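Local coordinates for protein L-lysine 6-monooxygenase (Pseudomonas syringae pv. tomato, PDB 5CQF) that probably hydroxylates the side-chain amine of L-lysine, using FAD and NADPH, as a step in siderophore biosynthesis, at residues G22-A27 and V165-S170; G48-A53 and V150-P155. All blocks are in the same frame, centred on the assembly; numbering follows the deposited sequence.

How the interactions relate
The chain enters through strand 16-19, turns through the glycine-rich loop into helix 23-37 and returns as strand 47-50, a beta-alpha-beta unit of the parallel sheet that also holds strand 163-166. Interaction 2 then closes a loop of 96 residues, when strand 147-154 of the antiparallel sheet comes back to Leu50. The chain next runs through strand 157-161 and joins that parallel sheet as strand 163-166. Interaction 1 closes the wider loop there and encloses interaction 2. Their centres lie about 13 Å apart. They touch where Gly25 O packs 3.7 Å from Tyr49 CE2. Interaction 1 joins the start of helix 23-37 to the end of strand 163-166, and interaction 2 joins strand 47-50 to the antiparallel sheet.

Interaction 1 (G22-A27 and V165-S170); sequences GPAGIA and VLSSGS
Ser167 meets the first turn of helix 23-37 with its CB, which packs on Ala24 and Gly25. Its CB lies 4.3 Å from Ala24 CB and 4.2 Å from Gly25 N. Both are loose van der Waals contacts, and the buried surface is small. At the tip, Ser167 OG is anti to the carbonyl carbon (chi1 -73°). At this torsion it is in a weak hydrogen bond with Asn397 ND2, outside the two segments and just past strand 393-396.

The polar link between the segments would run through one water. This water donates to Ser167 O at 2.5 Å, a short distance that leaves its exact position somewhat doubtful. It also accepts weak bonds from Gly22 N at 3.0 Å and Gly25 N at 3.4 Å. Gly22 is the N-cap residue. Its O takes the bond from Ile26 N at 2.9 Å, which begins the regular helical pattern.

Gly22 and Gly25 fit a GxGxxG sequence that runs from the loop after strand 16-19 into the first turn of helix 23-37. This is consistent with the dinucleotide-binding turn of a Rossmann fold, where FAD would be expected. Ser167 follows strand 163-166, the neighbour of strand 16-19 in the sheet. On another side of the helix, Pro23 and Ile26 pack on Leu118 of helix 111-125, and Pro23 also touches Met415 of helix 412-428.

The chemistry is thus light apolar packing plus a tentative water bridge. The water would offer a weak acceptor to two amide N-H groups at the helix start.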
loop_
_atom_site.group_PDB
_atom_site.type_symbol
_atom_site.label_atom_id
_atom_site.label_comp_id
_atom_site.label_asym_id
_atom_site.label_seq_id
_atom_site.Cartn_x
_atom_site.Cartn_y
_atom_site.Cartn_z
ATOM N N GLY A 22 19.384 9.350 27.020
ATOM C CA GLY A 22 18.721 9.176 25.742
ATOM C C GLY A 22 17.607 8.160 25.899
ATOM O O GLY A 22 17.236 7.811 27.018
ATOM N N PRO A 23 17.048 7.677 24.778
ATOM C CA PRO A 23 15.899 6.786 24.851
ATOM C C PRO A 23 16.108 5.610 25.796
ATOM O O PRO A 23 15.216 5.256 26.563
ATOM C CB PRO A 23 15.769 6.291 23.422
ATOM C CG PRO A 23 16.312 7.388 22.594
ATOM C CD PRO A 23 17.376 8.042 23.392
ATOM N N ALA A 24 17.290 5.014 25.756
ATOM C CA ALA A 24 17.561 3.863 26.592
ATOM C C ALA A 24 17.400 4.186 28.072
ATOM O O ALA A 24 16.719 3.448 28.797
ATOM C CB ALA A 24 18.957 3.327 26.298
ATOM N N GLY A 25 18.017 5.275 28.532
ATOM C CA GLY A 25 17.877 5.685 29.944
ATOM C C GLY A 25 16.462 6.144 30.276
ATOM O O GLY A 25 15.974 5.988 31.402
ATOM N N ILE A 26 15.781 6.735 29.309
ATOM C CA ILE A 26 14.415 7.181 29.555
ATOM C C ILE A 26 13.514 5.982 29.752
ATOM O O ILE A 26 12.643 5.962 30.641
ATOM C CB ILE A 26 13.923 8.050 28.411
ATOM C CG1 ILE A 26 14.601 9.413 28.487
ATOM C CG2 ILE A 26 12.424 8.216 28.481
ATOM C CD1 ILE A 26 14.606 10.162 27.193
ATOM N N ALA A 27 13.750 4.968 28.927
ATOM C CA ALA A 27 12.997 3.736 29.018
ATOM C C ALA A 27 13.161 3.123 30.368
ATOM O O ALA A 27 12.214 2.620 30.905
ATOM C CB ALA A 27 13.455 2.746 27.960
ATOM N N VAL A 165 24.828 1.458 35.364
ATOM C CA VAL A 165 24.242 1.156 34.053
ATOM C C VAL A 165 24.839 2.096 33.021
ATOM O O VAL A 165 24.850 3.304 33.219
ATOM C CB VAL A 165 22.707 1.303 34.074
ATOM C CG1 VAL A 165 22.110 0.932 32.717
ATOM C CG2 VAL A 165 22.105 0.436 35.175
ATOM N N LEU A 166 25.368 1.547 31.932
ATOM C CA LEU A 166 25.922 2.386 30.874
ATOM C C LEU A 166 24.952 2.379 29.755
ATOM O O LEU A 166 24.724 1.341 29.197
ATOM C CB LEU A 166 27.246 1.854 30.354
ATOM C CG LEU A 166 28.503 2.382 31.035
ATOM C CD1 LEU A 166 28.561 1.878 32.451
ATOM C CD2 LEU A 166 29.709 1.912 30.235
ATOM N N SER A 167 24.394 3.551 29.460
ATOM C CA SER A 167 23.310 3.754 28.485
ATOM C C SER A 167 23.717 4.906 27.598
ATOM O O SER A 167 22.879 5.726 27.220
ATOM C CB SER A 167 21.982 4.146 29.191
ATOM O OG SER A 167 21.353 3.070 29.882
ATOM N N SER A 168 25.015 5.005 27.324
ATOM C CA SER A 168 25.587 6.129 26.561
ATOM C C SER A 168 25.952 5.678 25.135
ATOM O O SER A 168 25.934 6.493 24.212
ATOM C CB SER A 168 26.797 6.732 27.302
ATOM O OG SER A 168 27.430 5.780 28.147
ATOM N N GLY A 169 26.278 4.390 24.967
ATOM C CA GLY A 169 26.465 3.786 23.646
ATOM C C GLY A 169 27.919 3.577 23.246
ATOM O O GLY A 169 28.696 2.955 23.988
ATOM N N SER A 170 28.272 4.088 22.060
ATOM C CA SER A 170 29.601 3.904 21.456
ATOM C C SER A 170 29.916 5.061 20.523
ATOM O O SER A 170 29.090 5.955 20.375
ATOM C CB SER A 170 29.650 2.586 20.697
ATOM O OG SER A 170 29.866 1.526 21.608
HETATM O O HOH W 1 20.606 6.657 26.914
#

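Interaction 2 (G48-A53 and V150-P155); sequences GYLEAA and VRVRTP
The flat groups stand apart from the apolar meeting of Leu50 with Val152 and Thr154. The guanidinium of Arg153 has Arg151 CD over one face, 3.3 Å above the plane and offset toward the rim. Its NH2 also forms a salt bridge with Asp139 on strand 137-142. The carboxylate of Glu51 takes Ala53 N on OE2 at 2.9 Å. The N-H...O angle is 154°, but the donor sits 45° out of the carboxylate plane. Glu51 OE1 accepts from Phe21 N, so both oxygens are held and the group is tied to the glycine-rich turn. The Tyr49 ring meets Phe21 edge-to-face.

The contact itself is aliphatic. Leu50 and Val152 reach toward each other tip to tip, with Leu50 CD2 3.8 Å from Val152 CG1. Val152 CG1 lies anti to its backbone N (chi1 -178°), which brings this branch to the leucine. Leu50 CD2 also comes within 4.3 Å of Thr154 CG2. The threonine thus offers its methyl to Leu50, while its OG1 bonds to Gly157 O across the turn to strand 157-161.

The backbones stay apart, with 8.9 Å between the CA atoms of Leu50 and Thr154. The two strands belong to different sheets and meet through side chains. Strand 47-50 lies between strands 16-19 and 129-130 of the parallel Rossmann-type sheet. Strand 147-154 is the middle strand of the antiparallel sheet, flanked by 137-142 and 157-161. Leu50 is thus one point where the parallel sheet touches the antiparallel one. Just beyond the end of strand 47-50, Glu51 and Ala53 touch His59 of helix 57-64.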
loop_
_atom_site.group_PDB
_atom_site.type_symbol
_atom_site.label_atom_id
_atom_site.label_comp_id
_atom_site.label_asym_id
_atom_site.label_seq_id
_atom_site.Cartn_x
_atom_site.Cartn_y
_atom_site.Cartn_z
ATOM N N GLY A 48 20.023 7.819 39.937
ATOM C CA GLY A 48 20.277 9.139 39.343
ATOM C C GLY A 48 20.746 8.986 37.908
ATOM O O GLY A 48 21.353 7.973 37.558
ATOM N N TYR A 49 20.476 9.969 37.058
ATOM C CA TYR A 49 20.908 9.857 35.664
ATOM C C TYR A 49 21.813 11.023 35.282
ATOM O O TYR A 49 21.533 12.168 35.625
ATOM C CB TYR A 49 19.702 9.784 34.710
ATOM C CG TYR A 49 18.711 8.697 35.039
ATOM C CD1 TYR A 49 17.771 8.874 36.037
ATOM C CD2 TYR A 49 18.700 7.497 34.334
ATOM C CE1 TYR A 49 16.848 7.885 36.342
ATOM C CE2 TYR A 49 17.791 6.500 34.637
ATOM C CZ TYR A 49 16.858 6.703 35.639
ATOM O OH TYR A 49 15.951 5.721 35.962
ATOM N N LEU A 50 22.885 10.724 34.561
ATOM C CA LEU A 50 23.843 11.736 34.171
ATOM C C LEU A 50 23.862 11.765 32.674
ATOM O O LEU A 50 24.253 10.769 32.068
ATOM C CB LEU A 50 25.235 11.337 34.648
ATOM C CG LEU A 50 25.705 11.550 36.094
ATOM C CD1 LEU A 50 24.603 11.678 37.138
ATOM C CD2 LEU A 50 26.603 10.385 36.449
ATOM N N GLU A 51 23.459 12.882 32.075
ATOM C CA GLU A 51 23.473 13.016 30.620
ATOM C C GLU A 51 24.395 14.140 30.213
ATOM O O GLU A 51 24.270 15.255 30.701
ATOM C CB GLU A 51 22.050 13.265 30.093
ATOM C CG GLU A 51 21.902 13.685 28.624
ATOM C CD GLU A 51 22.661 12.814 27.618
ATOM O OE1 GLU A 51 22.794 11.575 27.794
ATOM O OE2 GLU A 51 23.129 13.384 26.615
ATOM N N ALA A 52 25.298 13.852 29.286
ATOM C CA ALA A 52 26.315 14.816 28.873
ATOM C C ALA A 52 25.742 16.008 28.119
ATOM O O ALA A 52 26.192 17.124 28.302
ATOM C CB ALA A 52 27.365 14.121 28.025
ATOM N N ALA A 53 24.757 15.752 27.269
ATOM C CA ALA A 53 24.150 16.765 26.412
ATOM C C ALA A 53 23.038 17.523 27.128
ATOM O O ALA A 53 22.588 17.104 28.189
ATOM C CB ALA A 53 23.590 16.104 25.160
ATOM N N VAL A 150 32.229 2.314 43.139
ATOM C CA VAL A 150 32.884 3.106 42.094
ATOM C C VAL A 150 32.510 4.539 42.282
ATOM O O VAL A 150 31.463 4.839 42.829
ATOM C CB VAL A 150 32.514 2.681 40.644
ATOM C CG1 VAL A 150 33.055 1.297 40.336
ATOM C CG2 VAL A 150 31.015 2.736 40.385
ATOM N N ARG A 151 33.364 5.429 41.822
ATOM C CA ARG A 151 33.112 6.840 41.983
ATOM C C ARG A 151 33.034 7.387 40.605
ATOM O O ARG A 151 34.025 7.432 39.893
ATOM C CB ARG A 151 34.242 7.535 42.754
ATOM C CG ARG A 151 34.282 7.209 44.239
ATOM C CD ARG A 151 35.614 7.605 44.881
ATOM N NE ARG A 151 35.552 7.620 46.352
ATOM C CZ ARG A 151 36.383 6.964 47.175
ATOM N NH1 ARG A 151 36.206 7.067 48.493
ATOM N NH2 ARG A 151 37.387 6.210 46.708
ATOM N N VAL A 152 31.845 7.811 40.227
ATOM C CA VAL A 152 31.626 8.386 38.910
ATOM C C VAL A 152 31.984 9.845 39.045
ATOM O O VAL A 152 31.459 10.542 39.922
ATOM C CB VAL A 152 30.158 8.245 38.457
ATOM C CG1 VAL A 152 29.979 8.809 37.051
ATOM C CG2 VAL A 152 29.720 6.790 38.521
ATOM N N ARG A 153 32.882 10.304 38.187
ATOM C CA ARG A 153 33.417 11.646 38.309
ATOM C C ARG A 153 32.891 12.517 37.184
ATOM O O ARG A 153 32.911 12.117 36.023
ATOM C CB ARG A 153 34.963 11.613 38.345
ATOM C CG ARG A 153 35.579 11.711 39.750
ATOM C CD ARG A 153 35.447 10.424 40.575
ATOM N NE ARG A 153 35.646 10.626 42.028
ATOM C CZ ARG A 153 36.764 10.368 42.721
ATOM N NH1 ARG A 153 36.790 10.596 44.032
ATOM N NH2 ARG A 153 37.852 9.872 42.136
ATOM N N THR A 154 32.396 13.696 37.543
ATOM C CA THR A 154 31.905 14.669 36.572
ATOM C C THR A 154 32.453 16.079 36.860
ATOM O O THR A 154 32.999 16.336 37.953
ATOM C CB THR A 154 30.371 14.721 36.598
ATOM O OG1 THR A 154 29.923 15.328 37.819
ATOM C CG2 THR A 154 29.787 13.321 36.488
ATOM N N PRO A 155 32.302 17.007 35.884
ATOM C CA PRO A 155 32.684 18.403 36.133
ATOM C C PRO A 155 31.915 19.070 37.284
ATOM O O PRO A 155 32.415 20.023 37.870
ATOM C CB PRO A 155 32.375 19.102 34.797
ATOM C CG PRO A 155 32.460 18.021 33.779
ATOM C CD PRO A 155 31.945 16.789 34.469
#